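PDB 6IA5: phage-like element PBSX protein XepA from Bacillus subtilis, which is of unknown function but forms a pentamer, is encoded in a prophage lytic cassette and does not seem to be involved in host cell lysis. Local coordinates for residues V205-F216 / S240-F251; G72-F83 / A98-T109. One frame throughout, in Å; residues are numbered along the deposited sequence.

Contact 1 (V205-F216 / S240-F251); sequences VYGTAEMSEVKF and SSTLGKAEAWAF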
loop_
_atom_site.group_PDB
_atom_site.type_symbol
_atom_site.label_atom_id
_atom_site.label_comp_id
_atom_site.label_asym_id
_atom_site.label_seq_id
_atom_site.Cartn_x
_atom_site.Cartn_y
_atom_site.Cartn_z
ATOM N N VAL E 205 3.593 -44.987 -5.437
ATOM C CA VAL E 205 4.531 -46.101 -5.340
ATOM C C VAL E 205 4.495 -46.819 -6.691
ATOM O O VAL E 205 3.430 -47.242 -7.144
ATOM C CB VAL E 205 4.140 -47.062 -4.198
ATOM C CG1 VAL E 205 5.103 -48.251 -4.106
ATOM C CG2 VAL E 205 4.018 -46.334 -2.854
ATOM N N TYR E 206 5.659 -46.941 -7.345
ATOM C CA TYR E 206 5.697 -47.507 -8.684
ATOM C C TYR E 206 7.103 -48.003 -9.017
ATOM O O TYR E 206 8.092 -47.449 -8.541
ATOM C CB TYR E 206 5.225 -46.484 -9.726
ATOM C CG TYR E 206 6.069 -45.237 -9.792
ATOM C CD1 TYR E 206 5.880 -44.206 -8.885
ATOM C CD2 TYR E 206 7.038 -45.070 -10.771
ATOM C CE1 TYR E 206 6.649 -43.050 -8.929
ATOM C CE2 TYR E 206 7.801 -43.906 -10.843
ATOM C CZ TYR E 206 7.610 -42.899 -9.913
ATOM O OH TYR E 206 8.348 -41.750 -9.935
ATOM N N GLY E 207 7.163 -49.042 -9.860
ATOM C CA GLY E 207 8.406 -49.523 -10.432
ATOM C C GLY E 207 8.323 -50.990 -10.852
ATOM O O GLY E 207 7.238 -51.557 -10.926
ATOM N N THR E 208 9.495 -51.605 -11.060
ATOM C CA THR E 208 9.596 -52.959 -11.589
ATOM C C THR E 208 9.669 -53.997 -10.470
ATOM O O THR E 208 9.467 -55.178 -10.744
ATOM C CB THR E 208 10.829 -53.128 -12.492
ATOM O OG1 THR E 208 11.941 -52.673 -11.727
ATOM C CG2 THR E 208 10.770 -52.302 -13.761
ATOM N N ALA E 209 9.962 -53.582 -9.225
ATOM C CA ALA E 209 10.158 -54.548 -8.151
ATOM C C ALA E 209 9.035 -55.580 -8.166
ATOM O O ALA E 209 7.862 -55.232 -8.272
ATOM C CB ALA E 209 10.235 -53.851 -6.817
ATOM N N GLU E 210 9.402 -56.863 -8.062
ATOM C CA GLU E 210 8.396 -57.921 -8.076
ATOM C C GLU E 210 7.782 -58.081 -6.691
ATOM O O GLU E 210 6.662 -58.568 -6.545
ATOM C CB GLU E 210 8.994 -59.250 -8.548
ATOM C CG GLU E 210 9.109 -59.323 -10.062
ATOM C CD GLU E 210 10.220 -60.209 -10.596
ATOM O OE1 GLU E 210 10.845 -60.935 -9.780
ATOM O OE2 GLU E 210 10.456 -60.162 -11.828
ATOM N N MET E 211 8.565 -57.739 -5.670
ATOM C CA MET E 211 8.136 -57.790 -4.283
ATOM C C MET E 211 8.723 -56.555 -3.609
ATOM O O MET E 211 9.871 -56.206 -3.872
ATOM C CB MET E 211 8.695 -59.067 -3.637
ATOM C CG MET E 211 8.841 -59.018 -2.157
ATOM S SD MET E 211 7.397 -59.766 -1.438
ATOM C CE MET E 211 7.204 -58.701 -0.004
ATOM N N SER E 212 7.902 -55.871 -2.810
ATOM C CA SER E 212 8.343 -54.712 -2.050
ATOM C C SER E 212 7.352 -54.453 -0.920
ATOM O O SER E 212 6.172 -54.807 -1.015
ATOM C CB SER E 212 8.538 -53.481 -2.896
ATOM O OG SER E 212 7.344 -53.164 -3.594
ATOM N N GLU E 213 7.868 -53.879 0.167
ATOM C CA GLU E 213 7.018 -53.398 1.239
ATOM C C GLU E 213 7.441 -51.978 1.615
ATOM O O GLU E 213 8.612 -51.727 1.910
ATOM C CB GLU E 213 7.071 -54.340 2.439
ATOM C CG GLU E 213 6.173 -53.849 3.575
ATOM C CD GLU E 213 5.872 -54.889 4.643
ATOM O OE1 GLU E 213 6.827 -55.601 5.003
ATOM O OE2 GLU E 213 4.687 -55.004 5.097
ATOM N N VAL E 214 6.457 -51.066 1.604
ATOM C CA VAL E 214 6.669 -49.690 2.027
ATOM C C VAL E 214 5.897 -49.460 3.320
ATOM O O VAL E 214 4.718 -49.782 3.394
ATOM C CB VAL E 214 6.242 -48.691 0.944
ATOM C CG1 VAL E 214 6.490 -47.245 1.379
ATOM C CG2 VAL E 214 6.918 -48.996 -0.384
ATOM N N LYS E 215 6.578 -48.884 4.318
ATOM C CA LYS E 215 5.970 -48.568 5.595
ATOM C C LYS E 215 5.904 -47.054 5.726
ATOM O O LYS E 215 6.874 -46.372 5.399
ATOM C CB LYS E 215 6.790 -49.188 6.727
ATOM C CG LYS E 215 6.143 -49.171 8.105
ATOM C CD LYS E 215 6.832 -50.104 9.088
ATOM C CE LYS E 215 5.997 -50.508 10.295
ATOM N NZ LYS E 215 5.052 -49.454 10.733
ATOM N N PHE E 216 4.753 -46.548 6.197
ATOM C CA PHE E 216 4.481 -45.118 6.242
ATOM C C PHE E 216 4.813 -44.572 7.631
ATOM O O PHE E 216 4.296 -45.067 8.634
ATOM C CB PHE E 216 3.005 -44.852 5.926
ATOM C CG PHE E 216 2.449 -45.559 4.710
ATOM C CD1 PHE E 216 3.238 -45.798 3.588
ATOM C CD2 PHE E 216 1.115 -45.957 4.670
ATOM C CE1 PHE E 216 2.706 -46.417 2.458
ATOM C CE2 PHE E 216 0.587 -46.577 3.544
ATOM C CZ PHE E 216 1.387 -46.801 2.442
ATOM N N SER E 240 -1.155 -48.594 7.177
ATOM C CA SER E 240 0.083 -47.919 7.551
ATOM C C SER E 240 1.270 -48.517 6.794
ATOM O O SER E 240 2.420 -48.175 7.069
ATOM C CB SER E 240 0.289 -47.961 9.043
ATOM O OG SER E 240 0.270 -49.322 9.476
ATOM N N SER E 241 0.981 -49.360 5.798
ATOM C CA SER E 241 2.021 -49.868 4.917
ATOM C C SER E 241 1.373 -50.509 3.693
ATOM O O SER E 241 0.149 -50.661 3.651
ATOM C CB SER E 241 2.920 -50.854 5.635
ATOM O OG SER E 241 2.199 -52.032 5.904
ATOM N N THR E 242 2.202 -50.850 2.696
ATOM C CA THR E 242 1.697 -51.510 1.506
ATOM C C THR E 242 2.714 -52.506 0.955
ATOM O O THR E 242 3.919 -52.263 1.015
ATOM C CB THR E 242 1.288 -50.498 0.426
ATOM O OG1 THR E 242 0.668 -51.243 -0.621
ATOM C CG2 THR E 242 2.425 -49.677 -0.133
ATOM N N LEU E 243 2.186 -53.595 0.388
ATOM C CA LEU E 243 2.934 -54.599 -0.352
ATOM C C LEU E 243 2.712 -54.367 -1.848
ATOM O O LEU E 243 3.236 -55.126 -2.655
ATOM C CB LEU E 243 2.385 -55.986 0.031
ATOM C CG LEU E 243 3.093 -56.883 1.055
ATOM C CD1 LEU E 243 4.009 -56.148 1.983
ATOM C CD2 LEU E 243 2.091 -57.708 1.821
ATOM N N GLY E 244 1.917 -53.348 -2.207
ATOM C CA GLY E 244 1.530 -53.113 -3.592
ATOM C C GLY E 244 2.373 -52.031 -4.271
ATOM O O GLY E 244 3.246 -51.419 -3.642
ATOM N N LYS E 245 2.062 -51.767 -5.549
ATOM C CA LYS E 245 2.686 -50.703 -6.318
ATOM C C LYS E 245 1.714 -50.308 -7.421
ATOM O O LYS E 245 0.648 -50.912 -7.531
ATOM C CB LYS E 245 4.012 -51.187 -6.914
ATOM C CG LYS E 245 3.859 -52.301 -7.937
ATOM C CD LYS E 245 5.193 -52.812 -8.427
ATOM C CE LYS E 245 5.007 -54.004 -9.346
ATOM N NZ LYS E 245 6.180 -54.159 -10.230
ATOM N N ALA E 246 2.091 -49.319 -8.251
ATOM C CA ALA E 246 1.150 -48.725 -9.190
ATOM C C ALA E 246 -0.080 -48.256 -8.406
ATOM O O ALA E 246 -1.221 -48.507 -8.786
ATOM C CB ALA E 246 0.792 -49.697 -10.318
ATOM N N GLU E 247 0.166 -47.582 -7.284
ATOM C CA GLU E 247 -0.906 -47.121 -6.423
ATOM C C GLU E 247 -0.483 -45.809 -5.772
ATOM O O GLU E 247 0.696 -45.471 -5.759
ATOM C CB GLU E 247 -1.302 -48.207 -5.423
ATOM C CG GLU E 247 -0.164 -48.657 -4.555
ATOM C CD GLU E 247 -0.405 -49.799 -3.575
ATOM O OE1 GLU E 247 -1.220 -50.707 -3.854
ATOM O OE2 GLU E 247 0.235 -49.778 -2.525
ATOM N N ALA E 248 -1.472 -45.067 -5.267
ATOM C CA ALA E 248 -1.213 -43.800 -4.611
ATOM C C ALA E 248 -1.987 -43.764 -3.293
ATOM O O ALA E 248 -3.117 -44.241 -3.222
ATOM C CB ALA E 248 -1.603 -42.650 -5.507
ATOM N N TRP E 249 -1.372 -43.139 -2.289
ATOM C CA TRP E 249 -1.868 -43.106 -0.926
ATOM C C TRP E 249 -1.946 -41.651 -0.483
ATOM O O TRP E 249 -0.976 -40.918 -0.650
ATOM C CB TRP E 249 -0.923 -43.902 -0.028
ATOM C CG TRP E 249 -0.916 -45.377 -0.303
ATOM C CD1 TRP E 249 -0.165 -46.062 -1.227
ATOM C CD2 TRP E 249 -1.715 -46.360 0.384
ATOM N NE1 TRP E 249 -0.445 -47.404 -1.155
ATOM C CE2 TRP E 249 -1.388 -47.618 -0.175
ATOM C CE3 TRP E 249 -2.659 -46.295 1.420
ATOM C CZ2 TRP E 249 -1.970 -48.800 0.285
ATOM C CZ3 TRP E 249 -3.239 -47.461 1.862
ATOM C CH2 TRP E 249 -2.894 -48.700 1.300
ATOM N N ALA E 250 -3.091 -41.267 0.100
ATOM C CA ALA E 250 -3.339 -39.919 0.576
ATOM C C ALA E 250 -3.156 -39.870 2.089
ATOM O O ALA E 250 -3.692 -40.722 2.795
ATOM C CB ALA E 250 -4.728 -39.473 0.163
ATOM N N PHE E 251 -2.420 -38.853 2.576
ATOM C CA PHE E 251 -2.152 -38.712 4.004
ATOM C C PHE E 251 -2.511 -37.309 4.476
ATOM O O PHE E 251 -2.277 -36.324 3.776
ATOM C CB PHE E 251 -0.661 -38.886 4.309
ATOM C CG PHE E 251 -0.098 -40.228 3.925
ATOM C CD1 PHE E 251 0.326 -40.486 2.630
ATOM C CD2 PHE E 251 -0.017 -41.244 4.870
ATOM C CE1 PHE E 251 0.838 -41.730 2.286
ATOM C CE2 PHE E 251 0.482 -42.491 4.524
ATOM C CZ PHE E 251 0.915 -42.726 3.240
HETATM O O HOH W 1 5.331 -57.200 -2.552
HETATM O O HOH W 2 5.365 -51.907 -2.006
HETATM O O HOH W 3 1.927 -54.342 4.292
HETATM O O HOH W 4 3.513 -47.480 9.445
#
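The ring of Phe216 is held between Ser241 and Phe251. Ser241 CA sits over one face as a CH-pi contact, 3.9 Å from the ring centroid, while Phe251 turns its edge to the opposite face in a T-shaped pair, the planes at 87° and Phe251 CE2 3.5 Å from Phe216 CD2. Phe216 presents its own edge to Trp249: Phe216 CZ stands over the middle of the indole, 3.7 Å from Trp249 CD2, in a more tilted edge-to-face pair (57°). Rotation of the indole is fixed from its rim, where Trp249 NE1 donates in the ring plane to Glu247 OE2 at 2.8 Å, meeting the carboxylate from above its plane. Met261 and Ile228 also pack against the two phenylalanines.

Away from the aromatic cluster, Lys245 runs extended beyond CG, and Lys245 NZ bridges two backbone carbonyls where the chain turns, Gly207 O at 2.9 Å and Ala209 O at 2.8 Å. Both bonds arrive outside the carbonyl planes. Val214 and Thr242 form an antiparallel hydrogen-bonded pair. Val205 N donates to Glu247 O, and Ala246 and Glu247, both facing Val205, make a G1 beta bulge. An aromatic cluster enclosed by antiparallel strands is consistent with the interior of a beta sandwich.

Contact 2 (G72-F83 / A98-T109); sequences GWAYADREGTLF and AVNVAAGVLTAT
Two connections that each pass from one antiparallel sheet to the other of a beta sandwich run side by side here, and the strands they join bring Ala74 and Leu82 of one segment against Val101 and Thr109 of the other. Trp73 and Ala74 pair with Ala108 and Thr107 in one sheet, and 80–83 pair with 98–101 in the second; reciprocal backbone hydrogen bonds link Ala74 with Thr107 and Leu82 with Val99. Between the sheets, Ala74 CB approaches Val101 CG2 at 4.0 Å. Leu82 and Thr109 cross at about a right angle, bringing Leu82 CD2 to 3.6 Å from Thr109 CG2, and Tyr123 of strand 118–125 also packs on Ala74, Leu82 and Val101.

On the other face of the first sheet, Ala108 CB touches Trp73 CD1 at 3.5 Å, and Leu106 CD1 rests on Trp73 CB. The Tyr75 side chain extends with CG anti to its N (chi1 -176°), which lays the ring beside the 104–106 backbone, Leu106 N meeting its edge 3.6 Å from Tyr75 CD2. That amide is hydrogen-bonded to Asp88 of a neighbouring subunit, and Arg117 of the same neighbour makes a cation-pi contact with Tyr75.

The connections are tied by Gly104 N, which donates to Ala76 O at 2.7 Å from the third position of a type II turn, and by a water that accepts from Ala76 N and donates to Val105 O. Thr109 OG1 takes the place of a backbone carbonyl, accepting from Gly72 N at 3.0 Å. Backbone hydrogen bonds thus set the register of both strand pairs, aliphatic side chains pack between the sheets, and Trp73 and Tyr75 on the outer face meet the neighbouring subunit.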
loop_
_atom_site.group_PDB
_atom_site.type_symbol
_atom_site.label_atom_id
_atom_site.label_comp_id
_atom_site.label_asym_id
_atom_site.label_seq_id
_atom_site.Cartn_x
_atom_site.Cartn_y
_atom_site.Cartn_z
ATOM N N GLY E 72 3.302 17.397 -24.809
ATOM C CA GLY E 72 2.849 18.270 -25.882
ATOM C C GLY E 72 1.354 18.570 -25.827
ATOM O O GLY E 72 0.570 17.774 -25.298
ATOM N N TRP E 73 0.979 19.732 -26.389
ATOM C CA TRP E 73 -0.411 20.108 -26.600
ATOM C C TRP E 73 -0.553 20.615 -28.031
ATOM O O TRP E 73 0.252 21.426 -28.472
ATOM C CB TRP E 73 -0.826 21.222 -25.653
ATOM C CG TRP E 73 -0.853 20.837 -24.205
ATOM C CD1 TRP E 73 -1.945 20.495 -23.460
ATOM C CD2 TRP E 73 0.284 20.753 -23.331
ATOM N NE1 TRP E 73 -1.566 20.228 -22.169
ATOM C CE2 TRP E 73 -0.206 20.374 -22.061
ATOM C CE3 TRP E 73 1.655 20.988 -23.493
ATOM C CZ2 TRP E 73 0.632 20.207 -20.958
ATOM C CZ3 TRP E 73 2.479 20.832 -22.401
ATOM C CH2 TRP E 73 1.973 20.449 -21.150
ATOM N N ALA E 74 -1.605 20.155 -28.714
ATOM C CA ALA E 74 -1.884 20.561 -30.080
ATOM C C ALA E 74 -3.332 21.042 -30.175
ATOM O O ALA E 74 -4.241 20.443 -29.597
ATOM C CB ALA E 74 -1.654 19.409 -31.017
ATOM N N TYR E 75 -3.514 22.152 -30.896
ATOM C CA TYR E 75 -4.842 22.630 -31.223
ATOM C C TYR E 75 -4.843 23.033 -32.695
ATOM O O TYR E 75 -3.995 23.814 -33.116
ATOM C CB TYR E 75 -5.192 23.830 -30.344
ATOM C CG TYR E 75 -6.594 24.325 -30.567
ATOM C CD1 TYR E 75 -6.896 25.228 -31.578
ATOM C CD2 TYR E 75 -7.631 23.851 -29.783
ATOM C CE1 TYR E 75 -8.200 25.664 -31.778
ATOM C CE2 TYR E 75 -8.940 24.280 -29.953
ATOM C CZ TYR E 75 -9.222 25.188 -30.960
ATOM O OH TYR E 75 -10.523 25.594 -31.103
ATOM N N ALA E 76 -5.790 22.491 -33.465
ATOM C CA ALA E 76 -5.951 22.823 -34.875
ATOM C C ALA E 76 -7.430 22.760 -35.252
ATOM O O ALA E 76 -8.212 22.031 -34.632
ATOM C CB ALA E 76 -5.137 21.868 -35.741
ATOM N N ASP E 77 -7.796 23.502 -36.306
ATOM C CA ASP E 77 -9.188 23.560 -36.724
ATOM C C ASP E 77 -9.539 22.345 -37.586
ATOM O O ASP E 77 -10.705 22.142 -37.896
ATOM C CB ASP E 77 -9.541 24.907 -37.353
ATOM C CG ASP E 77 -8.950 25.074 -38.737
ATOM O OD1 ASP E 77 -7.757 24.746 -38.921
ATOM O OD2 ASP E 77 -9.697 25.524 -39.617
ATOM N N ARG E 78 -8.540 21.524 -37.949
ATOM C CA ARG E 78 -8.782 20.284 -38.678
ATOM C C ARG E 78 -7.985 19.165 -38.017
ATOM O O ARG E 78 -6.982 19.432 -37.361
ATOM C CB ARG E 78 -8.293 20.395 -40.130
ATOM C CG ARG E 78 -8.924 21.521 -40.933
ATOM C CD ARG E 78 -10.383 21.226 -41.210
ATOM N NE ARG E 78 -10.938 22.363 -41.933
ATOM C CZ ARG E 78 -12.178 22.455 -42.385
ATOM N NH1 ARG E 78 -12.597 23.600 -42.886
ATOM N NH2 ARG E 78 -12.996 21.418 -42.331
ATOM N N GLU E 79 -8.377 17.916 -38.285
ATOM C CA GLU E 79 -7.750 16.791 -37.618
ATOM C C GLU E 79 -6.331 16.538 -38.148
ATOM O O GLU E 79 -5.991 16.842 -39.300
ATOM C CB GLU E 79 -8.641 15.552 -37.690
ATOM C CG GLU E 79 -8.505 14.837 -39.017
ATOM C CD GLU E 79 -9.317 13.585 -39.213
ATOM O OE1 GLU E 79 -9.047 12.874 -40.186
ATOM O OE2 GLU E 79 -10.216 13.327 -38.412
ATOM N N GLY E 80 -5.514 15.958 -37.266
ATOM C CA GLY E 80 -4.138 15.593 -37.562
ATOM C C GLY E 80 -3.637 14.596 -36.526
ATOM O O GLY E 80 -4.430 14.067 -35.749
ATOM N N THR E 81 -2.320 14.355 -36.527
ATOM C CA THR E 81 -1.699 13.424 -35.597
ATOM C C THR E 81 -0.406 14.033 -35.077
ATOM O O THR E 81 0.397 14.525 -35.863
ATOM C CB THR E 81 -1.385 12.089 -36.275
ATOM O OG1 THR E 81 -2.587 11.696 -36.931
ATOM C CG2 THR E 81 -1.011 10.995 -35.298
ATOM N N LEU E 82 -0.237 14.005 -33.744
ATOM C CA LEU E 82 1.014 14.436 -33.122
ATOM C C LEU E 82 1.841 13.213 -32.713
ATOM O O LEU E 82 1.325 12.297 -32.089
ATOM C CB LEU E 82 0.692 15.319 -31.906
ATOM C CG LEU E 82 1.901 15.714 -31.049
ATOM C CD1 LEU E 82 2.892 16.530 -31.880
ATOM C CD2 LEU E 82 1.447 16.485 -29.816
ATOM N N PHE E 83 3.123 13.223 -33.080
ATOM C CA PHE E 83 4.068 12.175 -32.727
ATOM C C PHE E 83 5.153 12.776 -31.842
ATOM O O PHE E 83 5.650 13.864 -32.121
ATOM C CB PHE E 83 4.762 11.620 -33.986
ATOM C CG PHE E 83 3.813 10.961 -34.959
ATOM C CD1 PHE E 83 3.377 9.657 -34.771
ATOM C CD2 PHE E 83 3.309 11.669 -36.044
ATOM C CE1 PHE E 83 2.459 9.079 -35.638
ATOM C CE2 PHE E 83 2.416 11.078 -36.925
ATOM C CZ PHE E 83 1.995 9.781 -36.720
ATOM N N ALA E 98 2.058 8.666 -29.929
ATOM C CA ALA E 98 1.293 9.226 -31.036
ATOM C C ALA E 98 -0.129 9.463 -30.549
ATOM O O ALA E 98 -0.715 8.589 -29.902
ATOM C CB ALA E 98 1.312 8.250 -32.198
ATOM N N VAL E 99 -0.666 10.660 -30.826
ATOM C CA VAL E 99 -2.017 10.978 -30.411
ATOM C C VAL E 99 -2.756 11.592 -31.597
ATOM O O VAL E 99 -2.220 12.463 -32.280
ATOM C CB VAL E 99 -2.043 11.906 -29.178
ATOM C CG1 VAL E 99 -1.532 11.211 -27.926
ATOM C CG2 VAL E 99 -1.325 13.236 -29.410
ATOM N N ASN E 100 -3.990 11.115 -31.814
ATOM C CA ASN E 100 -4.896 11.733 -32.770
ATOM C C ASN E 100 -5.384 13.068 -32.231
ATOM O O ASN E 100 -5.755 13.173 -31.082
ATOM C CB ASN E 100 -6.044 10.807 -33.177
ATOM C CG ASN E 100 -5.505 9.597 -33.914
ATOM O OD1 ASN E 100 -5.683 8.480 -33.445
ATOM N ND2 ASN E 100 -4.794 9.809 -35.021
ATOM N N VAL E 101 -5.377 14.087 -33.087
ATOM C CA VAL E 101 -5.847 15.402 -32.705
ATOM C C VAL E 101 -7.124 15.673 -33.506
ATOM O O VAL E 101 -7.053 15.832 -34.727
ATOM C CB VAL E 101 -4.749 16.443 -32.976
ATOM C CG1 VAL E 101 -5.210 17.860 -32.682
ATOM C CG2 VAL E 101 -3.472 16.114 -32.224
ATOM N N ALA E 102 -8.280 15.705 -32.818
ATOM C CA ALA E 102 -9.558 16.005 -33.448
ATOM C C ALA E 102 -9.644 17.494 -33.767
ATOM O O ALA E 102 -8.956 18.303 -33.141
ATOM C CB ALA E 102 -10.699 15.549 -32.583
ATOM N N ALA E 103 -10.457 17.847 -34.779
ATOM C CA ALA E 103 -10.666 19.228 -35.193
ATOM C C ALA E 103 -11.237 20.035 -34.021
ATOM O O ALA E 103 -12.216 19.618 -33.421
ATOM C CB ALA E 103 -11.626 19.247 -36.368
ATOM N N GLY E 104 -10.610 21.177 -33.706
ATOM C CA GLY E 104 -11.119 22.112 -32.712
ATOM C C GLY E 104 -11.157 21.574 -31.271
ATOM O O GLY E 104 -11.934 22.061 -30.449
ATOM N N VAL E 105 -10.309 20.581 -30.956
ATOM C CA VAL E 105 -10.254 19.983 -29.628
ATOM C C VAL E 105 -8.809 20.037 -29.137
ATOM O O VAL E 105 -7.929 19.397 -29.727
ATOM C CB VAL E 105 -10.769 18.524 -29.679
ATOM C CG1 VAL E 105 -10.562 17.810 -28.340
ATOM C CG2 VAL E 105 -12.240 18.448 -30.121
ATOM N N LEU E 106 -8.542 20.799 -28.064
ATOM C CA LEU E 106 -7.200 20.779 -27.499
ATOM C C LEU E 106 -6.861 19.339 -27.111
ATOM O O LEU E 106 -7.642 18.667 -26.441
ATOM C CB LEU E 106 -7.060 21.717 -26.291
ATOM C CG LEU E 106 -5.687 21.665 -25.608
ATOM C CD1 LEU E 106 -4.603 22.241 -26.517
ATOM C CD2 LEU E 106 -5.723 22.420 -24.286
ATOM N N THR E 107 -5.693 18.883 -27.553
ATOM C CA THR E 107 -5.260 17.514 -27.334
ATOM C C THR E 107 -3.861 17.510 -26.719
ATOM O O THR E 107 -2.943 18.128 -27.265
ATOM C CB THR E 107 -5.253 16.761 -28.677
ATOM O OG1 THR E 107 -6.550 16.928 -29.258
ATOM C CG2 THR E 107 -4.944 15.286 -28.519
ATOM N N ALA E 108 -3.715 16.781 -25.606
ATOM C CA ALA E 108 -2.457 16.690 -24.872
ATOM C C ALA E 108 -1.903 15.270 -24.985
ATOM O O ALA E 108 -2.672 14.315 -24.994
ATOM C CB ALA E 108 -2.715 17.043 -23.415
ATOM N N THR E 109 -0.577 15.131 -25.054
ATOM C CA THR E 109 0.054 13.832 -24.834
ATOM C C THR E 109 0.136 13.579 -23.328
ATOM O O THR E 109 -0.193 14.450 -22.538
ATOM C CB THR E 109 1.455 13.804 -25.462
ATOM O OG1 THR E 109 2.336 14.602 -24.656
ATOM C CG2 THR E 109 1.463 14.345 -26.883
HETATM O O HOH W 5 -7.237 20.542 -32.294
#

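The two contacts occupy opposite sides of the chain's centre, 73 Å apart between their centres and about 55 Å between nearest atoms, and they share no strand. Both are partly buried and lie on antiparallel strands, and each also reaches the second subunit. Contact 1 keeps its aromatic cluster in the interior and adds a lysine that clasps backbone carbonyls at its margin. In contact 2 its own segments give the interior mainly aliphatic side chains and one threonine methyl; its tryptophan and tyrosine look outward to the neighbouring subunit, which there supplies polar and cation-pi partners as well as packing, whereas at contact 1 packing on Tyr206 and Ala248 is what is seen.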